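Local coordinates for protein lovastatin nonaketide synthase, polyketide synthase component (Aspergillus terreus, PDB 7CPX) that builds the nonaketide dihydromonacolin L from malonyl-CoA in lovastatin biosynthesis, working as a homodimer together with the partner enzyme LovC, at residues 974-979 / 1031-1036; 993-998 / 1025-1030. The protein carries 2 engineered substitutions. All coordinates share one frame; numbering follows the deposited sequence.

Contact 1 of 2, residues 974-979 / 1031-1036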
ATOM      1  N   VAL A 974       8.970  14.147   1.307  1.00 85.42           N
ATOM      2  CA  VAL A 974       9.435  15.176   2.227  1.00 85.42           C
ATOM      3  C   VAL A 974      10.694  15.821   1.664  1.00 85.42           C
ATOM      4  O   VAL A 974      11.667  15.132   1.340  1.00 85.42           O
ATOM      5  CB  VAL A 974       9.697  14.589   3.619  1.00 85.42           C
ATOM      6  CG1 VAL A 974      10.335  15.627   4.517  1.00 85.42           C
ATOM      7  CG2 VAL A 974       8.408  14.076   4.230  1.00 85.42           C
ATOM      8  N   ARG A 975      10.673  17.146   1.543  1.00 88.07           N
ATOM      9  CA  ARG A 975      11.876  17.925   1.331  1.00 88.07           C
ATOM     10  C   ARG A 975      12.001  18.955   2.448  1.00 88.07           C
ATOM     11  O   ARG A 975      10.990  19.529   2.869  1.00 88.07           O
ATOM     12  CB  ARG A 975      11.871  18.635  -0.032  1.00 88.07           C
ATOM     13  CG  ARG A 975      10.656  19.503  -0.294  1.00 88.07           C
ATOM     14  CD  ARG A 975      10.957  20.562  -1.340  1.00 88.07           C
ATOM     15  NE  ARG A 975      11.235  19.999  -2.657  1.00 88.07           N
ATOM     16  CZ  ARG A 975      10.338  19.862  -3.624  1.00 88.07           C
ATOM     17  NH1 ARG A 975       9.074  20.214  -3.452  1.00 88.07           N
ATOM     18  NH2 ARG A 975      10.719  19.363  -4.796  1.00 88.07           N
ATOM     19  N   PRO A 976      13.210  19.206   2.954  1.00 88.02           N
ATOM     20  CA  PRO A 976      13.327  20.037   4.164  1.00 88.02           C
ATOM     21  C   PRO A 976      12.689  21.411   4.046  1.00 88.02           C
ATOM     22  O   PRO A 976      12.131  21.898   5.036  1.00 88.02           O
ATOM     23  CB  PRO A 976      14.844  20.133   4.369  1.00 88.02           C
ATOM     24  CG  PRO A 976      15.377  18.895   3.761  1.00 88.02           C
ATOM     25  CD  PRO A 976      14.500  18.599   2.582  1.00 88.02           C
ATOM     26  N   ARG A 977      12.751  22.062   2.884  1.00 89.96           N
ATOM     27  CA  ARG A 977      12.179  23.402   2.796  1.00 89.96           C
ATOM     28  C   ARG A 977      10.661  23.371   2.913  1.00 89.96           C
ATOM     29  O   ARG A 977      10.060  24.336   3.396  1.00 89.96           O
ATOM     30  CB  ARG A 977      12.603  24.089   1.497  1.00 89.96           C
ATOM     31  CG  ARG A 977      12.161  23.403   0.219  1.00 89.96           C
ATOM     32  CD  ARG A 977      12.242  24.366  -0.954  1.00 89.96           C
ATOM     33  NE  ARG A 977      12.198  23.690  -2.245  1.00 89.96           N
ATOM     34  CZ  ARG A 977      11.084  23.360  -2.885  1.00 89.96           C
ATOM     35  NH1 ARG A 977       9.890  23.600  -2.369  1.00 89.96           N
ATOM     36  NH2 ARG A 977      11.171  22.768  -4.072  1.00 89.96           N
ATOM     37  N   ASP A 978      10.024  22.280   2.484  1.00 90.04           N
ATOM     38  CA  ASP A 978       8.582  22.147   2.657  1.00 90.04           C
ATOM     39  C   ASP A 978       8.199  21.854   4.100  1.00 90.04           C
ATOM     40  O   ASP A 978       7.046  22.086   4.480  1.00 90.04           O
ATOM     41  CB  ASP A 978       8.038  21.048   1.743  1.00 90.04           C
ATOM     42  CG  ASP A 978       8.085  21.434   0.278  1.00 90.04           C
ATOM     43  OD1 ASP A 978       8.586  22.536  -0.030  1.00 90.04           O
ATOM     44  OD2 ASP A 978       7.621  20.639  -0.565  1.00 90.04           O
ATOM     45  N   ILE A 979       9.131  21.351   4.903  1.00 87.65           N
ATOM     46  CA  ILE A 979       8.931  21.147   6.333  1.00 87.65           C
ATOM     47  C   ILE A 979       9.898  22.092   7.032  1.00 87.65           C
ATOM     48  O   ILE A 979      11.065  21.749   7.257  1.00 87.65           O
ATOM     49  CB  ILE A 979       9.158  19.692   6.754  1.00 87.65           C
ATOM     50  CG1 ILE A 979       8.252  18.768   5.940  1.00 87.65           C
ATOM     51  CG2 ILE A 979       8.879  19.521   8.234  1.00 87.65           C
ATOM     52  CD1 ILE A 979       8.283  17.329   6.391  1.00 87.65           C
ATOM     53  N   VAL A1031      17.190   8.705   6.734  1.00 82.24           N
ATOM     54  CA  VAL A1031      16.909   9.423   5.497  1.00 82.24           C
ATOM     55  C   VAL A1031      17.830  10.636   5.435  1.00 82.24           C
ATOM     56  O   VAL A1031      17.683  11.580   6.215  1.00 82.24           O
ATOM     57  CB  VAL A1031      15.437   9.836   5.408  1.00 82.24           C
ATOM     58  CG1 VAL A1031      15.271  11.012   4.467  1.00 82.24           C
ATOM     59  CG2 VAL A1031      14.597   8.672   4.933  1.00 82.24           C
ATOM     60  N   ILE A1032      18.776  10.615   4.504  1.00 84.99           N
ATOM     61  CA  ILE A1032      19.710  11.716   4.318  1.00 84.99           C
ATOM     62  C   ILE A1032      19.179  12.619   3.215  1.00 84.99           C
ATOM     63  O   ILE A1032      18.925  12.164   2.095  1.00 84.99           O
ATOM     64  CB  ILE A1032      21.114  11.196   3.969  1.00 84.99           C
ATOM     65  CG1 ILE A1032      21.542  10.091   4.941  1.00 84.99           C
ATOM     66  CG2 ILE A1032      22.118  12.338   3.986  1.00 84.99           C
ATOM     67  CD1 ILE A1032      21.548  10.508   6.393  1.00 84.99           C
ATOM     68  N   PHE A1033      19.013  13.900   3.530  1.00 85.48           N
ATOM     69  CA  PHE A1033      18.560  14.895   2.566  1.00 85.48           C
ATOM     70  C   PHE A1033      19.786  15.580   1.975  1.00 85.48           C
ATOM     71  O   PHE A1033      20.534  16.253   2.690  1.00 85.48           O
ATOM     72  CB  PHE A1033      17.629  15.909   3.223  1.00 85.48           C
ATOM     73  CG  PHE A1033      16.356  15.313   3.746  1.00 85.48           C
ATOM     74  CD1 PHE A1033      15.293  15.070   2.899  1.00 85.48           C
ATOM     75  CD2 PHE A1033      16.223  15.001   5.085  1.00 85.48           C
ATOM     76  CE1 PHE A1033      14.121  14.523   3.375  1.00 85.48           C
ATOM     77  CE2 PHE A1033      15.054  14.455   5.570  1.00 85.48           C
ATOM     78  CZ  PHE A1033      13.999  14.213   4.713  1.00 85.48           C
ATOM     79  N   ASP A1034      19.987  15.409   0.668  1.00 95.68           N
ATOM     80  CA  ASP A1034      21.127  16.038   0.012  1.00 95.68           C
ATOM     81  C   ASP A1034      21.038  17.555   0.097  1.00 95.68           C
ATOM     82  O   ASP A1034      22.046  18.234   0.323  1.00 95.68           O
ATOM     83  CB  ASP A1034      21.205  15.583  -1.445  1.00 95.68           C
ATOM     84  CG  ASP A1034      22.448  16.089  -2.150  1.00 95.68           C
ATOM     85  OD1 ASP A1034      23.309  16.695  -1.480  1.00 95.68           O
ATOM     86  OD2 ASP A1034      22.564  15.881  -3.376  1.00 95.68           O
ATOM     87  N   ASP A1035      19.839  18.103  -0.082  1.00 94.95           N
ATOM     88  CA  ASP A1035      19.638  19.544  -0.036  1.00 94.95           C
ATOM     89  C   ASP A1035      18.220  19.813   0.441  1.00 94.95           C
ATOM     90  O   ASP A1035      17.358  18.931   0.412  1.00 94.95           O
ATOM     91  CB  ASP A1035      19.887  20.189  -1.403  1.00 94.95           C
ATOM     92  CG  ASP A1035      19.873  21.703  -1.347  1.00 94.95           C
ATOM     93  OD1 ASP A1035      19.721  22.258  -0.237  1.00 94.95           O
ATOM     94  OD2 ASP A1035      20.016  22.341  -2.411  1.00 94.95           O
ATOM     95  N   GLU A1036      17.989  21.051   0.883  1.00 93.94           N
ATOM     96  CA  GLU A1036      16.681  21.411   1.414  1.00 93.94           C
ATOM     97  C   GLU A1036      15.572  21.237   0.388  1.00 93.94           C
ATOM     98  O   GLU A1036      14.407  21.085   0.771  1.00 93.94           O
ATOM     99  CB  GLU A1036      16.698  22.854   1.919  1.00 93.94           C
ATOM    100  CG  GLU A1036      16.923  23.891   0.833  1.00 93.94           C
ATOM    101  CD  GLU A1036      16.965  25.303   1.381  1.00 93.94           C
ATOM    102  OE1 GLU A1036      16.912  25.461   2.619  1.00 93.94           O
ATOM    103  OE2 GLU A1036      17.047  26.253   0.575  1.00 93.94           O
TER

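Contact 2 of 2, residues 993-998 / 1025-1030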
ATOM      1  N   PHE A 993      16.298  13.018   8.406  1.00 82.12           N
ATOM      2  CA  PHE A 993      14.978  12.898   8.998  1.00 82.12           C
ATOM      3  C   PHE A 993      15.110  12.270  10.380  1.00 82.12           C
ATOM      4  O   PHE A 993      15.673  11.172  10.501  1.00 82.12           O
ATOM      5  CB  PHE A 993      14.061  12.055   8.119  1.00 82.12           C
ATOM      6  CG  PHE A 993      12.607  12.179   8.472  1.00 82.12           C
ATOM      7  CD1 PHE A 993      11.866  13.262   8.037  1.00 82.12           C
ATOM      8  CD2 PHE A 993      11.982  11.214   9.240  1.00 82.12           C
ATOM      9  CE1 PHE A 993      10.530  13.382   8.362  1.00 82.12           C
ATOM     10  CE2 PHE A 993      10.648  11.326   9.567  1.00 82.12           C
ATOM     11  CZ  PHE A 993       9.919  12.413   9.128  1.00 82.12           C
ATOM     12  N   PRO A 994      14.620  12.916  11.438  1.00 82.44           N
ATOM     13  CA  PRO A 994      14.830  12.376  12.783  1.00 82.44           C
ATOM     14  C   PRO A 994      14.140  11.036  12.971  1.00 82.44           C
ATOM     15  O   PRO A 994      13.094  10.757  12.382  1.00 82.44           O
ATOM     16  CB  PRO A 994      14.220  13.448  13.694  1.00 82.44           C
ATOM     17  CG  PRO A 994      13.239  14.160  12.837  1.00 82.44           C
ATOM     18  CD  PRO A 994      13.819  14.150  11.460  1.00 82.44           C
ATOM     19  N   ALA A 995      14.747  10.196  13.813  1.00 81.85           N
ATOM     20  CA  ALA A 995      14.058   8.995  14.268  1.00 81.85           C
ATOM     21  C   ALA A 995      12.790   9.371  15.019  1.00 81.85           C
ATOM     22  O   ALA A 995      11.757   8.700  14.897  1.00 81.85           O
ATOM     23  CB  ALA A 995      14.982   8.164  15.153  1.00 81.85           C
ATOM     24  N   ALA A 996      12.854  10.448  15.803  1.00 83.39           N
ATOM     25  CA  ALA A 996      11.642  11.024  16.363  1.00 83.39           C
ATOM     26  C   ALA A 996      10.645  11.361  15.266  1.00 83.39           C
ATOM     27  O   ALA A 996       9.434  11.298  15.489  1.00 83.39           O
ATOM     28  CB  ALA A 996      11.981  12.274  17.170  1.00 83.39           C
ATOM     29  N   GLY A 997      11.133  11.714  14.078  1.00 82.01           N
ATOM     30  CA  GLY A 997      10.233  11.936  12.960  1.00 82.01           C
ATOM     31  C   GLY A 997       9.474  10.681  12.582  1.00 82.01           C
ATOM     32  O   GLY A 997       8.258  10.712  12.385  1.00 82.01           O
ATOM     33  N   TYR A 998      10.181   9.551  12.491  1.00 80.84           N
ATOM     34  CA  TYR A 998       9.512   8.285  12.200  1.00 80.84           C
ATOM     35  C   TYR A 998       8.517   7.937  13.297  1.00 80.84           C
ATOM     36  O   TYR A 998       7.418   7.443  13.020  1.00 80.84           O
ATOM     37  CB  TYR A 998      10.540   7.161  12.053  1.00 80.84           C
ATOM     38  CG  TYR A 998      11.586   7.393  10.987  1.00 80.84           C
ATOM     39  CD1 TYR A 998      11.229   7.737   9.693  1.00 80.84           C
ATOM     40  CD2 TYR A 998      12.933   7.267  11.278  1.00 80.84           C
ATOM     41  CE1 TYR A 998      12.187   7.945   8.721  1.00 80.84           C
ATOM     42  CE2 TYR A 998      13.895   7.475  10.318  1.00 80.84           C
ATOM     43  CZ  TYR A 998      13.520   7.814   9.041  1.00 80.84           C
ATOM     44  OH  TYR A 998      14.485   8.020   8.083  1.00 80.84           O
ATOM     45  N   MET A1025      10.265  -0.966  17.801  1.00 79.95           N
ATOM     46  CA  MET A1025      10.527  -0.095  16.667  1.00 79.95           C
ATOM     47  C   MET A1025      12.005  -0.121  16.309  1.00 79.95           C
ATOM     48  O   MET A1025      12.875  -0.146  17.184  1.00 79.95           O
ATOM     49  CB  MET A1025      10.090   1.333  16.968  1.00 79.95           C
ATOM     50  CG  MET A1025      10.434   2.308  15.859  1.00 79.95           C
ATOM     51  SD  MET A1025       9.513   3.847  15.968  1.00 79.95           S
ATOM     52  CE  MET A1025      10.064   4.673  14.478  1.00 79.95           C
ATOM     53  N   SER A1026      12.284  -0.111  15.009  1.00 78.73           N
ATOM     54  CA  SER A1026      13.646  -0.144  14.501  1.00 78.73           C
ATOM     55  C   SER A1026      13.786   0.877  13.385  1.00 78.73           C
ATOM     56  O   SER A1026      12.966   0.908  12.464  1.00 78.73           O
ATOM     57  CB  SER A1026      14.008  -1.539  13.985  1.00 78.73           C
ATOM     58  OG  SER A1026      15.320  -1.561  13.453  1.00 78.73           O
ATOM     59  N   ILE A1027      14.819   1.705  13.473  1.00 78.63           N
ATOM     60  CA  ILE A1027      15.176   2.646  12.418  1.00 78.63           C
ATOM     61  C   ILE A1027      16.283   1.995  11.602  1.00 78.63           C
ATOM     62  O   ILE A1027      17.433   1.915  12.048  1.00 78.63           O
ATOM     63  CB  ILE A1027      15.615   3.999  12.988  1.00 78.63           C
ATOM     64  CG1 ILE A1027      14.422   4.745  13.592  1.00 78.63           C
ATOM     65  CG2 ILE A1027      16.262   4.839  11.907  1.00 78.63           C
ATOM     66  CD1 ILE A1027      13.947   4.189  14.910  1.00 78.63           C
ATOM     67  N   ASP A1028      15.942   1.532  10.402  1.00 82.72           N
ATOM     68  CA  ASP A1028      16.868   0.745   9.599  1.00 82.72           C
ATOM     69  C   ASP A1028      17.794   1.608   8.751  1.00 82.72           C
ATOM     70  O   ASP A1028      18.987   1.306   8.637  1.00 82.72           O
ATOM     71  CB  ASP A1028      16.089  -0.213   8.695  1.00 82.72           C
ATOM     72  CG  ASP A1028      15.228  -1.181   9.482  1.00 82.72           C
ATOM     73  OD1 ASP A1028      14.236  -0.734  10.094  1.00 82.72           O
ATOM     74  OD2 ASP A1028      15.543  -2.390   9.489  1.00 82.72           O
ATOM     75  N   LYS A1029      17.273   2.678   8.153  1.00 82.80           N
ATOM     76  CA  LYS A1029      18.058   3.525   7.261  1.00 82.80           C
ATOM     77  C   LYS A1029      17.673   4.975   7.506  1.00 82.80           C
ATOM     78  O   LYS A1029      16.536   5.373   7.235  1.00 82.80           O
ATOM     79  CB  LYS A1029      17.833   3.146   5.798  1.00 82.80           C
ATOM     80  CG  LYS A1029      18.643   3.978   4.820  1.00 82.80           C
ATOM     81  CD  LYS A1029      18.547   3.426   3.410  1.00 82.80           C
ATOM     82  CE  LYS A1029      19.461   4.177   2.457  1.00 82.80           C
ATOM     83  NZ  LYS A1029      19.493   3.564   1.100  1.00 82.80           N
ATOM     84  N   ALA A1030      18.617   5.760   8.015  1.00 82.83           N
ATOM     85  CA  ALA A1030      18.382   7.184   8.193  1.00 82.83           C
ATOM     86  C   ALA A1030      18.207   7.855   6.838  1.00 82.83           C
ATOM     87  O   ALA A1030      18.976   7.610   5.905  1.00 82.83           O
ATOM     88  CB  ALA A1030      19.542   7.819   8.955  1.00 82.83           C
TER

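Contact 1 of 2, residues 974-979 / 1031-1036
P976 and V974 pack against the ring of F1033. The proline CG lies 4.2 Å from the ring centroid and 29° off the ring normal, an off-centre CH-pi contact. Its neighbour P976 CD comes obliquely to F1033 CD1 at 3.6 Å. V974 meets the far end of the ring, with CG1 3.9 Å from F1033 CZ, while its carbonyl O lies at the ring edge, near the ring plane. V1031 CG1 covers one face of the same ring.

One backbone hydrogen bond ties the loops together. R977 N donates to E1036 O over 2.9 Å, with a fairly straight N-H...O angle of 164°. R977 CG sits between its own N and carbonyl carbon (chi1 61°), which brings it 3.3 Å from E1036 O.

Within 974-979, R975, R977 and D978 form a salt-bridge network. D978 takes R975 NH1 on OD2 at 3.3 Å and R977 NH1 on OD1 at 2.9 Å. The two guanidinium planes are nearly parallel but offset: R977 NH2 lies over the centre of the R975 group, and R975 CD over that of R977. The shared carboxylate probably offsets their like charges. R975 NE is also held by the backbone O of D1037.

This is loop packing within the N-terminal hotdog of the dehydratase. The loop after strand 967-974 meets short strand 1032-1033, and F1033 lies about 7 Å, between side chains, from H985, the predicted proton acceptor of this double-hotdog domain.

Contact 2 of 2, residues 993-998 / 1025-1030
The ring of Y998 stands against I1027, with F993 CD2 and P994 O together over one of its faces. I1027 comes to the ring obliquely, its CG1 3.7 Å from Y998 CD2 and its CG2 3.9 Å from Y998 CE2. The two branches thus meet neighbouring ring atoms, CD2 and CE2, across the ring plane from F993 CD2. The arrangement is that of a hotdog fold, in which a long helix packs on an antiparallel sheet. Here the first turn of helix 995-1012 lies on the end of strand 1016-1027.

A995 and M1025 extend this apolar layer. A995 CB touches I1027 CG1 at 3.8 Å. M1025 reaches the helix with an extended chain: CG is anti to the backbone N (chi1 176°) and the later torsions are also near 180°. This carries CE to 3.5 Å from Y998 CB. P1198 of strand 1196-1206 also touches A995.

The helix start borders the active site. P994, the N-cap residue, touches H985 and D1174, the predicted proton acceptor and donor of the dehydratase. A995 lies about 5 Å from D1174, measured between side chains.

Y998 OH is hydrogen-bonded to S1077 OG and takes a weak bond from V1031 N, and S1077 OG is also bonded to K1029 O.

In the fold
Both contacts belong to the N-terminal hotdog part of the dehydratase domain, with centres about 15 Å apart. The chain runs through 974-979, 993-998, 1025-1030 and 1031-1036, so contact 2 is nested inside the loop closed by contact 1. Segments 1025-1030 and 1031-1036 are continuous: the chain leaves strand 1016-1027 beside the helix and passes through a short loop into strand 1032-1033. The contacts also touch directly, since V1031 O and F993 N pair at 3.0 Å in a probable hydrogen bond. H985, the predicted proton acceptor, falls in the chain between 974-979 and 993-998, so the two contacts flank the connection that carries it.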